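Local coordinates for protein probable transcriptional regulator (Rhodococcus jostii, PDB 3HIM) that probably acts as a DNA-binding transcriptional regulator of the TetR family, recognising a cis-regulatory DNA sequence through a helix-turn-helix, at residues L46-S49 with P50-Y54; E61-L64 with Y65-L69; S95-T98 with A99-W103; H179-D183 with P184-A188. All coordinates share one frame; numbering follows the deposited sequence.

Contact 1 (L46-S49 with P50-Y54)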
loop_
_atom_site.group_PDB
_atom_site.type_symbol
_atom_site.label_atom_id
_atom_site.label_comp_id
_atom_site.label_asym_id
_atom_site.label_seq_id
_atom_site.Cartn_x
_atom_site.Cartn_y
_atom_site.Cartn_z
ATOM N N LEU B 46 -22.466 -10.975 15.553
ATOM C CA LEU B 46 -23.153 -12.025 14.801
ATOM C C LEU B 46 -24.328 -12.612 15.602
ATOM O O LEU B 46 -24.851 -13.672 15.268
ATOM C CB LEU B 46 -22.178 -13.136 14.395
ATOM C CG LEU B 46 -21.106 -12.819 13.343
ATOM C CD1 LEU B 46 -20.219 -14.028 13.144
ATOM C CD2 LEU B 46 -21.715 -12.375 12.014
ATOM N N ASP B 47 -24.728 -11.899 16.657
ATOM C CA ASP B 47 -25.831 -12.301 17.537
ATOM C C ASP B 47 -25.629 -13.664 18.177
ATOM O O ASP B 47 -26.584 -14.413 18.357
ATOM C CB ASP B 47 -27.176 -12.272 16.791
ATOM C CG ASP B 47 -27.547 -10.876 16.305
ATOM O OD1 ASP B 47 -27.657 -9.960 17.156
ATOM O OD2 ASP B 47 -27.724 -10.702 15.071
ATOM N N MET B 48 -24.392 -13.988 18.516
ATOM C CA MET B 48 -24.103 -15.257 19.171
ATOM C C MET B 48 -23.551 -15.058 20.583
ATOM O O MET B 48 -23.180 -13.939 20.974
ATOM C CB MET B 48 -23.119 -16.080 18.341
ATOM C CG MET B 48 -23.638 -16.442 16.959
ATOM S SD MET B 48 -22.434 -17.381 16.023
ATOM C CE MET B 48 -21.005 -16.291 16.078
ATOM N N SER B 49 -23.517 -16.152 21.347
ATOM C CA SER B 49 -22.791 -16.178 22.613
ATOM C C SER B 49 -21.288 -16.114 22.313
ATOM O O SER B 49 -20.832 -16.678 21.308
ATOM C CB SER B 49 -23.141 -17.435 23.416
ATOM O OG SER B 49 -22.911 -18.611 22.658
ATOM N N PRO B 50 -20.520 -15.406 23.163
ATOM C CA PRO B 50 -19.068 -15.245 22.994
ATOM C C PRO B 50 -18.314 -16.561 22.772
ATOM O O PRO B 50 -17.345 -16.596 22.011
ATOM C CB PRO B 50 -18.642 -14.606 24.315
ATOM C CG PRO B 50 -19.825 -13.812 24.737
ATOM C CD PRO B 50 -21.024 -14.627 24.315
ATOM N N GLY B 51 -18.767 -17.636 23.412
ATOM C CA GLY B 51 -18.166 -18.948 23.226
ATOM C C GLY B 51 -18.519 -19.621 21.910
ATOM O O GLY B 51 -18.024 -20.704 21.623
ATOM N N ALA B 52 -19.373 -18.992 21.107
ATOM C CA ALA B 52 -19.795 -19.577 19.827
ATOM C C ALA B 52 -18.683 -19.547 18.766
ATOM O O ALA B 52 -18.725 -20.291 17.790
ATOM C CB ALA B 52 -21.050 -18.881 19.315
ATOM N N VAL B 53 -17.693 -18.683 18.971
ATOM C CA VAL B 53 -16.532 -18.590 18.088
ATOM C C VAL B 53 -15.460 -19.609 18.495
ATOM O O VAL B 53 -14.763 -20.165 17.644
ATOM C CB VAL B 53 -15.931 -17.144 18.084
ATOM C CG1 VAL B 53 -14.637 -17.069 17.260
ATOM C CG2 VAL B 53 -16.945 -16.145 17.539
ATOM N N TYR B 54 -15.353 -19.854 19.799
ATOM C CA TYR B 54 -14.295 -20.703 20.364
ATOM C C TYR B 54 -14.110 -22.069 19.680
ATOM O O TYR B 54 -12.980 -22.508 19.512
ATOM C CB TYR B 54 -14.487 -20.854 21.882
ATOM C CG TYR B 54 -13.312 -21.467 22.623
ATOM C CD1 TYR B 54 -12.145 -20.739 22.845
ATOM C CD2 TYR B 54 -13.380 -22.768 23.131
ATOM C CE1 TYR B 54 -11.068 -21.298 23.542
ATOM C CE2 TYR B 54 -12.317 -23.331 23.826
ATOM C CZ TYR B 54 -11.168 -22.590 24.025
ATOM O OH TYR B 54 -10.111 -23.136 24.706
#

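Contact 2 (E61-L64 with Y65-L69)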
loop_
_atom_site.group_PDB
_atom_site.type_symbol
_atom_site.label_atom_id
_atom_site.label_comp_id
_atom_site.label_asym_id
_atom_site.label_seq_id
_atom_site.Cartn_x
_atom_site.Cartn_y
_atom_site.Cartn_z
ATOM N N GLU B 61 -5.748 -14.616 17.510
ATOM C CA GLU B 61 -4.652 -14.726 16.555
ATOM C C GLU B 61 -4.920 -15.822 15.541
ATOM O O GLU B 61 -4.518 -15.701 14.383
ATOM C CB GLU B 61 -3.315 -14.963 17.270
ATOM C CG GLU B 61 -2.095 -14.944 16.327
ATOM C CD GLU B 61 -1.838 -16.287 15.649
ATOM O OE1 GLU B 61 -2.414 -17.313 16.078
ATOM O OE2 GLU B 61 -1.048 -16.332 14.677
ATOM N N SER B 62 -5.608 -16.878 15.991
ATOM C CA SER B 62 -5.960 -17.994 15.131
ATOM C C SER B 62 -6.906 -17.500 14.048
ATOM O O SER B 62 -6.833 -17.945 12.905
ATOM C CB SER B 62 -6.609 -19.132 15.933
ATOM O OG SER B 62 -7.970 -18.860 16.235
ATOM N N LEU B 63 -7.776 -16.565 14.422
ATOM C CA LEU B 63 -8.790 -16.032 13.529
ATOM C C LEU B 63 -8.158 -15.077 12.511
ATOM O O LEU B 63 -8.534 -15.079 11.321
ATOM C CB LEU B 63 -9.880 -15.331 14.343
ATOM C CG LEU B 63 -10.976 -14.551 13.596
ATOM C CD1 LEU B 63 -11.674 -15.398 12.534
ATOM C CD2 LEU B 63 -11.984 -14.008 14.602
ATOM N N LEU B 64 -7.203 -14.265 12.980
ATOM C CA LEU B 64 -6.444 -13.400 12.087
ATOM C C LEU B 64 -5.646 -14.237 11.066
ATOM O O LEU B 64 -5.633 -13.930 9.866
ATOM C CB LEU B 64 -5.501 -12.488 12.884
ATOM C CG LEU B 64 -4.499 -11.702 12.028
ATOM C CD1 LEU B 64 -5.238 -10.594 11.270
ATOM C CD2 LEU B 64 -3.374 -11.136 12.894
ATOM N N TYR B 65 -4.985 -15.291 11.559
ATOM C CA TYR B 65 -4.237 -16.200 10.709
ATOM C C TYR B 65 -5.145 -16.816 9.660
ATOM O O TYR B 65 -4.786 -16.836 8.479
ATOM C CB TYR B 65 -3.553 -17.284 11.535
ATOM C CG TYR B 65 -2.943 -18.388 10.682
ATOM C CD1 TYR B 65 -1.948 -18.101 9.736
ATOM C CD2 TYR B 65 -3.382 -19.715 10.806
ATOM C CE1 TYR B 65 -1.393 -19.104 8.935
ATOM C CE2 TYR B 65 -2.827 -20.735 10.019
ATOM C CZ TYR B 65 -1.833 -20.411 9.088
ATOM O OH TYR B 65 -1.286 -21.384 8.308
ATOM N N ALA B 66 -6.324 -17.301 10.070
ATOM C CA ALA B 66 -7.275 -17.825 9.087
ATOM C C ALA B 66 -7.604 -16.776 8.016
ATOM O O ALA B 66 -7.571 -17.073 6.835
ATOM C CB ALA B 66 -8.559 -18.349 9.756
ATOM N N ILE B 67 -7.904 -15.555 8.429
ATOM C CA ILE B 67 -8.221 -14.473 7.486
ATOM C C ILE B 67 -7.039 -14.231 6.531
ATOM O O ILE B 67 -7.207 -14.152 5.330
ATOM C CB ILE B 67 -8.640 -13.177 8.249
ATOM C CG1 ILE B 67 -9.996 -13.379 8.936
ATOM C CG2 ILE B 67 -8.699 -11.952 7.330
ATOM C CD1 ILE B 67 -10.322 -12.345 10.000
ATOM N N SER B 68 -5.834 -14.171 7.080
ATOM C CA SER B 68 -4.657 -13.818 6.307
ATOM C C SER B 68 -4.268 -14.952 5.331
ATOM O O SER B 68 -3.895 -14.709 4.176
ATOM C CB SER B 68 -3.510 -13.469 7.258
ATOM O OG SER B 68 -2.378 -13.040 6.529
ATOM N N LEU B 69 -4.374 -16.184 5.798
ATOM C CA LEU B 69 -4.126 -17.360 4.968
ATOM C C LEU B 69 -5.102 -17.410 3.798
ATOM O O LEU B 69 -4.707 -17.571 2.633
ATOM C CB LEU B 69 -4.272 -18.620 5.825
ATOM C CG LEU B 69 -4.082 -19.985 5.180
ATOM C CD1 LEU B 69 -2.615 -20.187 4.744
ATOM C CD2 LEU B 69 -4.515 -21.067 6.185
#

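Contact 3 (S95-T98 with A99-W103)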
loop_
_atom_site.group_PDB
_atom_site.type_symbol
_atom_site.label_atom_id
_atom_site.label_comp_id
_atom_site.label_asym_id
_atom_site.label_seq_id
_atom_site.Cartn_x
_atom_site.Cartn_y
_atom_site.Cartn_z
ATOM N N SER B 95 -2.547 -10.882 -18.226
ATOM C CA SER B 95 -3.589 -11.695 -17.599
ATOM C C SER B 95 -3.440 -11.742 -16.083
ATOM O O SER B 95 -4.415 -11.574 -15.324
ATOM C CB SER B 95 -3.549 -13.126 -18.169
ATOM O OG SER B 95 -4.606 -13.902 -17.644
ATOM N N THR B 96 -2.208 -11.980 -15.652
ATOM C CA THR B 96 -1.928 -12.079 -14.233
ATOM C C THR B 96 -2.034 -10.720 -13.548
ATOM O O THR B 96 -2.552 -10.660 -12.431
ATOM C CB THR B 96 -0.555 -12.662 -13.961
ATOM O OG1 THR B 96 0.420 -11.908 -14.696
ATOM C CG2 THR B 96 -0.514 -14.146 -14.360
ATOM N N VAL B 97 -1.533 -9.649 -14.201
ATOM C CA VAL B 97 -1.686 -8.284 -13.658
ATOM C C VAL B 97 -3.177 -7.909 -13.527
ATOM O O VAL B 97 -3.610 -7.452 -12.457
ATOM C CB VAL B 97 -0.888 -7.186 -14.462
ATOM C CG1 VAL B 97 -1.242 -5.781 -13.956
ATOM C CG2 VAL B 97 0.621 -7.406 -14.329
ATOM N N THR B 98 -3.955 -8.133 -14.589
ATOM C CA THR B 98 -5.411 -7.964 -14.517
ATOM C C THR B 98 -6.049 -8.685 -13.301
ATOM O O THR B 98 -6.751 -8.051 -12.502
ATOM C CB THR B 98 -6.121 -8.449 -15.803
ATOM O OG1 THR B 98 -5.594 -7.722 -16.912
ATOM C CG2 THR B 98 -7.653 -8.230 -15.720
ATOM N N ALA B 99 -5.818 -9.992 -13.186
ATOM C CA ALA B 99 -6.332 -10.780 -12.048
ATOM C C ALA B 99 -5.809 -10.270 -10.715
ATOM O O ALA B 99 -6.538 -10.188 -9.736
ATOM C CB ALA B 99 -5.975 -12.252 -12.210
ATOM N N TYR B 100 -4.534 -9.931 -10.673
ATOM C CA TYR B 100 -3.939 -9.452 -9.434
ATOM C C TYR B 100 -4.567 -8.140 -8.969
ATOM O O TYR B 100 -4.996 -8.035 -7.815
ATOM C CB TYR B 100 -2.446 -9.269 -9.624
ATOM C CG TYR B 100 -1.662 -8.992 -8.364
ATOM C CD1 TYR B 100 -1.574 -9.942 -7.332
ATOM C CD2 TYR B 100 -0.942 -7.809 -8.239
ATOM C CE1 TYR B 100 -0.777 -9.684 -6.166
ATOM C CE2 TYR B 100 -0.184 -7.534 -7.114
ATOM C CZ TYR B 100 -0.097 -8.470 -6.085
ATOM O OH TYR B 100 0.679 -8.156 -5.006
ATOM N N VAL B 101 -4.630 -7.149 -9.855
ATOM C CA VAL B 101 -5.211 -5.838 -9.506
ATOM C C VAL B 101 -6.716 -5.959 -9.151
ATOM O O VAL B 101 -7.168 -5.453 -8.107
ATOM C CB VAL B 101 -4.968 -4.826 -10.637
ATOM C CG1 VAL B 101 -5.798 -3.554 -10.441
ATOM C CG2 VAL B 101 -3.454 -4.484 -10.728
ATOM N N THR B 102 -7.478 -6.652 -10.010
ATOM C CA THR B 102 -8.903 -6.919 -9.763
ATOM C C THR B 102 -9.122 -7.560 -8.390
ATOM O O THR B 102 -9.990 -7.133 -7.652
ATOM C CB THR B 102 -9.495 -7.848 -10.864
ATOM O OG1 THR B 102 -9.277 -7.240 -12.133
ATOM C CG2 THR B 102 -10.994 -8.101 -10.663
ATOM N N TRP B 103 -8.329 -8.583 -8.061
ATOM C CA TRP B 103 -8.456 -9.239 -6.763
ATOM C C TRP B 103 -8.289 -8.241 -5.634
ATOM O O TRP B 103 -9.063 -8.228 -4.658
ATOM C CB TRP B 103 -7.456 -10.374 -6.610
ATOM C CG TRP B 103 -7.737 -11.208 -5.395
ATOM C CD1 TRP B 103 -8.429 -12.387 -5.356
ATOM C CD2 TRP B 103 -7.358 -10.915 -4.035
ATOM N NE1 TRP B 103 -8.502 -12.855 -4.051
ATOM C CE2 TRP B 103 -7.847 -11.974 -3.225
ATOM C CE3 TRP B 103 -6.652 -9.866 -3.425
ATOM C CZ2 TRP B 103 -7.648 -12.015 -1.834
ATOM C CZ3 TRP B 103 -6.448 -9.906 -2.036
ATOM C CH2 TRP B 103 -6.957 -10.977 -1.255
#

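Contact 4 (H179-D183 with P184-A188)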
loop_
_atom_site.group_PDB
_atom_site.type_symbol
_atom_site.label_atom_id
_atom_site.label_comp_id
_atom_site.label_asym_id
_atom_site.label_seq_id
_atom_site.Cartn_x
_atom_site.Cartn_y
_atom_site.Cartn_z
ATOM N N HIS B 179 -12.138 8.604 -6.855
ATOM C CA HIS B 179 -13.059 9.239 -7.801
ATOM C C HIS B 179 -12.767 8.831 -9.240
ATOM O O HIS B 179 -13.691 8.560 -10.013
ATOM C CB HIS B 179 -13.053 10.753 -7.651
ATOM C CG HIS B 179 -13.597 11.221 -6.341
ATOM N ND1 HIS B 179 -14.924 11.074 -5.993
ATOM C CD2 HIS B 179 -12.995 11.833 -5.293
ATOM C CE1 HIS B 179 -15.118 11.584 -4.789
ATOM N NE2 HIS B 179 -13.962 12.050 -4.343
ATOM N N THR B 180 -11.491 8.753 -9.593
ATOM C CA THR B 180 -11.124 8.266 -10.926
ATOM C C THR B 180 -11.316 6.763 -11.066
ATOM O O THR B 180 -11.850 6.283 -12.066
ATOM C CB THR B 180 -9.691 8.612 -11.302
ATOM O OG1 THR B 180 -9.462 9.996 -11.026
ATOM C CG2 THR B 180 -9.461 8.336 -12.810
ATOM N N TYR B 181 -10.889 6.007 -10.070
ATOM C CA TYR B 181 -10.933 4.584 -10.249
ATOM C C TYR B 181 -11.820 3.916 -9.229
ATOM O O TYR B 181 -11.427 3.704 -8.072
ATOM C CB TYR B 181 -9.521 4.000 -10.242
ATOM C CG TYR B 181 -8.610 4.628 -11.262
ATOM C CD1 TYR B 181 -8.763 4.358 -12.631
ATOM C CD2 TYR B 181 -7.583 5.492 -10.862
ATOM C CE1 TYR B 181 -7.911 4.929 -13.580
ATOM C CE2 TYR B 181 -6.721 6.063 -11.794
ATOM C CZ TYR B 181 -6.883 5.780 -13.142
ATOM O OH TYR B 181 -6.033 6.366 -14.044
ATOM N N SER B 182 -13.026 3.593 -9.676
ATOM C CA SER B 182 -13.998 2.910 -8.840
ATOM C C SER B 182 -14.439 1.606 -9.535
ATOM O O SER B 182 -15.178 0.794 -8.968
ATOM C CB SER B 182 -15.179 3.837 -8.556
ATOM O OG SER B 182 -15.763 4.263 -9.774
ATOM N N ASP B 183 -13.954 1.410 -10.757
ATOM C CA ASP B 183 -14.206 0.195 -11.518
ATOM C C ASP B 183 -12.884 -0.592 -11.612
ATOM O O ASP B 183 -11.948 -0.125 -12.259
ATOM C CB ASP B 183 -14.736 0.577 -12.916
ATOM C CG ASP B 183 -15.015 -0.628 -13.798
ATOM O OD1 ASP B 183 -14.514 -1.734 -13.503
ATOM O OD2 ASP B 183 -15.726 -0.463 -14.809
ATOM N N PRO B 184 -12.804 -1.780 -10.961
ATOM C CA PRO B 184 -11.583 -2.616 -11.018
ATOM C C PRO B 184 -11.029 -2.822 -12.440
ATOM O O PRO B 184 -9.820 -2.868 -12.638
ATOM C CB PRO B 184 -12.032 -3.976 -10.448
ATOM C CG PRO B 184 -13.307 -3.723 -9.708
ATOM C CD PRO B 184 -13.897 -2.420 -10.190
ATOM N N ARG B 185 -11.915 -2.942 -13.418
ATOM C CA ARG B 185 -11.500 -3.255 -14.782
ATOM C C ARG B 185 -10.676 -2.113 -15.366
ATOM O O ARG B 185 -9.695 -2.365 -16.051
ATOM C CB ARG B 185 -12.712 -3.567 -15.659
ATOM C CG ARG B 185 -13.483 -4.810 -15.187
ATOM C CD ARG B 185 -14.876 -4.890 -15.801
ATOM N NE ARG B 185 -15.487 -3.568 -15.852
ATOM C CZ ARG B 185 -16.746 -3.324 -16.199
ATOM N NH1 ARG B 185 -17.569 -4.321 -16.512
ATOM N NH2 ARG B 185 -17.184 -2.070 -16.218
ATOM N N ILE B 186 -11.057 -0.871 -15.060
ATOM C CA ILE B 186 -10.328 0.311 -15.542
ATOM C C ILE B 186 -8.923 0.401 -14.897
ATOM O O ILE B 186 -7.905 0.568 -15.587
ATOM C CB ILE B 186 -11.153 1.631 -15.333
ATOM C CG1 ILE B 186 -12.455 1.577 -16.143
ATOM C CG2 ILE B 186 -10.316 2.872 -15.677
ATOM C CD1 ILE B 186 -13.421 2.777 -15.939
ATOM N N ILE B 187 -8.849 0.265 -13.580
ATOM C CA ILE B 187 -7.537 0.338 -12.961
ATOM C C ILE B 187 -6.613 -0.795 -13.443
ATOM O O ILE B 187 -5.443 -0.555 -13.758
ATOM C CB ILE B 187 -7.585 0.491 -11.405
ATOM C CG1 ILE B 187 -6.168 0.694 -10.842
ATOM C CG2 ILE B 187 -8.259 -0.710 -10.752
ATOM C CD1 ILE B 187 -5.416 1.892 -11.413
ATOM N N ALA B 188 -7.139 -2.008 -13.567
ATOM C CA ALA B 188 -6.308 -3.106 -14.035
ATOM C C ALA B 188 -5.772 -2.805 -15.434
ATOM O O ALA B 188 -4.590 -3.042 -15.716
ATOM C CB ALA B 188 -7.071 -4.418 -14.000
#

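Contact 1 (L46-S49 with P50-Y54)
Met48 and Ser49 meet Ala52 round a tight local turn at the surface, in the loop that follows helix 39-45. The turn is closed by one backbone bond: Ala52 N donates to Ser49 O at 2.7 Å with an N-H...O angle of 156°, arriving from above the carbonyl plane. Pro50 and Gly51 between them have the backbone angles of a type I turn, which brings Ser49 O and Ala52 N together across three residues. The next bond, Tyr54 N to Gly51 O, is weak at 3.3 Å.

Side chains pack against the same bend. Ala52 CB sits 3.6 Å from Met48 CB and 3.9 Å from Met48 SD, so the methionine lies alongside the small methyl instead of meeting it end on. A bend at chi3 (-55°) brings the terminal methyl round, and Met48 CE comes within 4.3 Å of Val53 CG2. Ser49 OG approaches Ala52 CB at 3.8 Å from a direction roughly at right angles to that of Met48 CB. Val53 also packs on Ile21 of helix 16-32, tying the turn to the neighbouring helix.

Just upstream, the positive phi of Asp47 marks the C-prime residue of a Schellman motif that ends helix 39-45. A Schellman-terminated helix followed by a sharp turn is consistent with the predicted helix-turn-helix motif at residues 38-57, the probable DNA-reading element of TetR-family regulators.

Contact 2 (E61-L64 with Y65-L69)
Glu61 and Tyr65 are neighbours one turn apart on helix 60-82, the helix by which TetR-family proteins connect the DNA-binding domain to the larger C-terminal one. Their flat groups are nearly parallel: carboxylate and ring planes differ by only 5°, although the two side chains cross obliquely. They touch lightly, Glu61 OE2 reaching Tyr65 CB at 4.1 Å and not the ring. A bend at chi2 (-84°) turns the carboxylate to that side, where its stronger partners lie: OE2 is hydrogen-bonded to His125 ND1 and accepts from Ser122 N. The Tyr65 ring stacks in turn on His125, so the imidazole is held by both residues of the pair. Leu69 CB lies over one face of the ring, displaced toward the rim, while Ser62 O lies at the ring edge.

The second pair, Leu63 and Ile67, faces helix 16-32, where both pack on Ala25. Leu63 CD1 and Ile67 CD1 approach to 4.2 Å, methyl to methyl. With CG1 anti to the carbonyl carbon (chi1 -69°), the isoleucine lays this branch back over the preceding turn, placing Ile67 CG1 3.3 Å from Leu63 O.

Regular i to i+4 bonds carry the backbone. Tyr65 N donates to Glu61 O at 2.9 Å, Ala66 N to Ser62 O at 3.0 Å, and Ile67 N to Leu63 O at 3.0 Å. The last of the series, from Ser68 N to Leu64 O, spans 2.8 Å and points nearly along the carbonyl axis.

Contact 3 (S95-T98 with A99-W103)
Ser95 opens the contact with its backbone: Ala99 N donates to Ser95 O at 3.0 Å, nearly straight at 172°, and Ala99 CB rests close to the same oxygen. The hydroxyl of Ser95 is bonded instead to Ala82 O, at the end of helix 60-82.

Thr96 accepts from Tyr100 N, with 2.7 Å between Thr96 O and that nitrogen. The tyrosine side chain then leads away from the turn into the interior, where its ring meets Phe140 edge-to-face and its OH is hydrogen-bonded to Thr166 O.

Val97 has the straightest of the backbone bonds, Val101 N to Val97 O at 2.8 Å with an angle of 176°. The two valines lie side by side and point the same way, Val97 CG1 touching Val101 CG2 at 4.1 Å. Both continue onto helix 184-198, Val97 through Val192 and Val101 through Ile187.

Thr98 is gripped twice at its carbonyl. Thr102 N reaches Thr98 O at 2.9 Å and Thr102 OG1 reaches the same oxygen at 2.7 Å, from opposite faces of the carbonyl plane. The hydroxyl is set there by chi1 of -56°, which turns Thr102 OG1 back over the preceding turn. A valine in place of Thr102 would probably leave Thr98 O with its backbone bond but without the second donor, putting a methyl where the hydroxyl had bonded.

Such i to i+4 pairing, with a threonine hydroxyl folded back on a carbonyl, is ordinary alpha-helix geometry; here it holds a turn of helix 89-106, whose outward side chains pack it into the all-helical C-terminal domain of the TetR fold.

Contact 4 (H179-D183 with P184-A188)
Asp183 caps the helix that starts at Pro184 and grips Arg185 with both carboxylate oxygens. Its CB rests 4.0 Å from Ile186 CD1, an apolar contact at the root of a charged chain. With CG anti to the backbone N (chi1 179°), the carboxylate swings toward the first turn of the helix. There Asp183 OD1 accepts from Arg185 N at 2.9 Å, met from above the carboxylate plane; this N-cap bond is also an Asx turn, and the same oxygen takes a weak bond from Arg185 NE. At the tip, Asp183 OD2 receives Arg185 NH2 at 2.6 Å on its syn side, completing a salt bridge whose carboxylate and guanidinium planes stand 40° apart. The arginine can reach back because its chain bends at chi3 (-40°). An asparagine in place of Asp183 could still cap the helix, but would probably leave the Arg185 guanidinium without its counter-charge and freer to turn.

The backbone adds weaker support: Asp183 O takes weak bonds from both Ile186 N and Ile187 N.

Tyr181 provides the apolar half. Ile187 CD1 lies over the centre of one ring face, 4.1 Å from the centroid in a CH-pi contact, and Thr180 CG2 covers the opposite face. Ile186 CG2 comes in at the ring edge, 3.7 Å from Tyr181 CD1.

Around this turn, Pro184 and Ile187 pack on helix 89-106, and Tyr181 and Ile187 share Trp175 of helix 158-175. Both also touch Leu163 of the second subunit, which places the start of helix 184-198 beside the dimer interface.

Overall arrangement
Contact 1 is a surface turn in the predicted helix-turn-helix; contact 2 is buried, with its centre about 17 Å away on the same side of the chain's centre. Contacts 3 and 4 lie in the C-terminal domain, partly buried, their centres about 12 Å apart, and they touch directly: Val101 CG1 packs on Ile187 CG2 at 3.8 Å. Contacts 2 and 3 belong to successive helices, 60-82 and 89-106, and both rest on regular i to i+4 bonding. Contacts 1 and 4 instead manage chain turns, one by a backbone bond and apolar packing, the other by a charged cap. Contact 4 alone reaches the second subunit.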